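Local coordinates for choline binding protein PCPA (Streptococcus pneumoniae, PDB 4CP6), which probably attaches to choline on the pneumococcal cell surface and presents a leucine-rich repeat region, and is studied as a vaccine antigen, at residues A[389-394]-A[408-413]. Residues are numbered along the deposited sequence; the frame is centred on the assembly and turned at random.
Sequences VKFYVT and TSNDII
Backbone bonds join F391 and V393 to D411 and I413 in parallel register. F391 N donates to D411 O at 2.9 Å, and I413 N gives its hydrogen to F391 O at 2.8 Å. V393 N then reaches I413 O, so I413 is bonded through both N and O to strand 390-393, at F391 and V393. CA-H...O contacts from K390, Y392 and I412 fill in between these bonds.

N410 extends the ladder with its side chain. Its ND2 donates to V389 O at 2.9 Å, with the acceptor almost in the amide plane. A water accepts from D411 N and donates to the same V389 O, which therefore takes two hydrogens. On the far side of the amide, T408 OG1 donates to OD1 of N410 at 2.6 Å, on a lone pair in the carbonyl plane. These two bonds fix the rotation of the amide.

The strands belong to a right-handed beta-alpha-beta crossover at the C-terminal end of the leucine-rich repeat solenoid. Helix 396-405 makes the connection, and strand 412-414 is one of the two outermost strands of its parallel sheet.

Apolar packing differs on the two faces. F391, V393 and I412 all touch L402 of the helix. N410 CB meets the F391 ring at its edge, 3.9 Å from CD1, with ring and amide planes 81° apart. V393 CG2 meets I412 CG2 at 3.8 Å. On the other face Y392 and I413 lie side by side. With CG1 anti to the carbonyl carbon (chi1 -59°), I413 brings CD1 to 3.7 Å from Y392 CE2. The Y392 ring also stacks with H368.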
# COMPACT_ATOMS: atom_id res chain seq x y z
N VAL A 389 -18.02 -7.31 -29.67
CA VAL A 389 -17.15 -6.16 -29.85
C VAL A 389 -16.75 -6.08 -31.33
O VAL A 389 -16.38 -7.10 -31.92
CB VAL A 389 -15.88 -6.26 -28.95
CG1 VAL A 389 -14.95 -5.06 -29.19
CG2 VAL A 389 -16.26 -6.34 -27.47
N LYS A 390 -16.80 -4.88 -31.91
CA LYS A 390 -16.40 -4.65 -33.28
C LYS A 390 -14.99 -4.12 -33.34
O LYS A 390 -14.63 -3.24 -32.54
CB LYS A 390 -17.31 -3.61 -33.95
CG LYS A 390 -18.77 -3.70 -33.63
CD LYS A 390 -19.44 -2.41 -34.01
CE LYS A 390 -20.59 -2.20 -33.09
NZ LYS A 390 -21.82 -2.91 -33.52
N PHE A 391 -14.20 -4.60 -34.30
CA PHE A 391 -12.87 -4.05 -34.52
C PHE A 391 -12.86 -3.20 -35.75
O PHE A 391 -13.46 -3.57 -36.78
CB PHE A 391 -11.83 -5.15 -34.70
CG PHE A 391 -11.40 -5.85 -33.43
CD1 PHE A 391 -12.08 -6.96 -32.95
CD2 PHE A 391 -10.26 -5.43 -32.74
CE1 PHE A 391 -11.66 -7.63 -31.80
CE2 PHE A 391 -9.84 -6.09 -31.58
CZ PHE A 391 -10.54 -7.18 -31.12
N TYR A 392 -12.06 -2.12 -35.71
CA TYR A 392 -11.84 -1.21 -36.84
C TYR A 392 -10.33 -1.24 -37.06
O TYR A 392 -9.55 -0.90 -36.14
CB TYR A 392 -12.39 0.20 -36.55
CG TYR A 392 -13.88 0.26 -36.28
CD1 TYR A 392 -14.39 -0.05 -35.02
CD2 TYR A 392 -14.79 0.60 -37.29
CE1 TYR A 392 -15.77 -0.03 -34.77
CE2 TYR A 392 -16.17 0.64 -37.04
CZ TYR A 392 -16.65 0.32 -35.78
OH TYR A 392 -18.01 0.36 -35.50
N VAL A 393 -9.89 -1.69 -38.24
CA VAL A 393 -8.47 -1.86 -38.53
C VAL A 393 -8.09 -1.16 -39.85
O VAL A 393 -8.98 -0.77 -40.61
CB VAL A 393 -8.03 -3.35 -38.54
CG1 VAL A 393 -8.36 -4.02 -37.20
CG2 VAL A 393 -8.69 -4.12 -39.69
N THR A 394 -6.78 -1.02 -40.12
CA THR A 394 -6.33 -0.27 -41.29
C THR A 394 -6.07 -1.12 -42.51
O THR A 394 -5.94 -0.55 -43.59
CB THR A 394 -5.05 0.54 -40.94
OG1 THR A 394 -4.01 -0.39 -40.63
CG2 THR A 394 -5.27 1.53 -39.80
N THR A 408 -12.83 -15.38 -30.42
CA THR A 408 -14.21 -15.06 -30.80
C THR A 408 -14.23 -14.60 -32.26
O THR A 408 -13.22 -14.13 -32.79
CB THR A 408 -14.74 -13.97 -29.84
OG1 THR A 408 -13.74 -12.96 -29.65
CG2 THR A 408 -15.12 -14.55 -28.48
N SER A 409 -15.41 -14.70 -32.90
CA SER A 409 -15.60 -14.35 -34.32
C SER A 409 -16.16 -12.92 -34.46
O SER A 409 -17.23 -12.71 -35.03
CB SER A 409 -16.58 -15.34 -34.96
OG SER A 409 -16.05 -16.65 -34.93
N ASN A 410 -15.42 -11.95 -33.93
CA ASN A 410 -15.86 -10.55 -33.94
C ASN A 410 -15.98 -9.97 -35.34
O ASN A 410 -15.17 -10.31 -36.21
CB ASN A 410 -14.83 -9.69 -33.19
CG ASN A 410 -14.62 -10.15 -31.78
OD1 ASN A 410 -14.02 -11.19 -31.55
ND2 ASN A 410 -15.14 -9.42 -30.82
N ASP A 411 -16.91 -9.02 -35.52
CA ASP A 411 -17.00 -8.27 -36.76
C ASP A 411 -15.73 -7.37 -36.84
O ASP A 411 -15.41 -6.67 -35.86
CB ASP A 411 -18.25 -7.38 -36.69
CG ASP A 411 -18.54 -6.61 -37.96
OD1 ASP A 411 -18.13 -7.08 -39.03
OD2 ASP A 411 -19.24 -5.58 -37.87
N ILE A 412 -14.98 -7.45 -37.95
CA ILE A 412 -13.78 -6.67 -38.20
C ILE A 412 -14.00 -5.87 -39.48
O ILE A 412 -14.25 -6.45 -40.56
CB ILE A 412 -12.51 -7.53 -38.31
CG1 ILE A 412 -12.33 -8.43 -37.06
CG2 ILE A 412 -11.29 -6.63 -38.54
CD1 ILE A 412 -11.34 -9.51 -37.25
N ILE A 413 -13.91 -4.55 -39.34
CA ILE A 413 -14.10 -3.59 -40.45
C ILE A 413 -12.76 -3.01 -40.86
O ILE A 413 -12.03 -2.45 -40.01
CB ILE A 413 -15.13 -2.51 -40.03
CG1 ILE A 413 -16.49 -3.18 -39.68
CG2 ILE A 413 -15.29 -1.45 -41.15
CD1 ILE A 413 -17.49 -2.30 -38.90
O HOH W 1 -18.63 -8.31 -33.34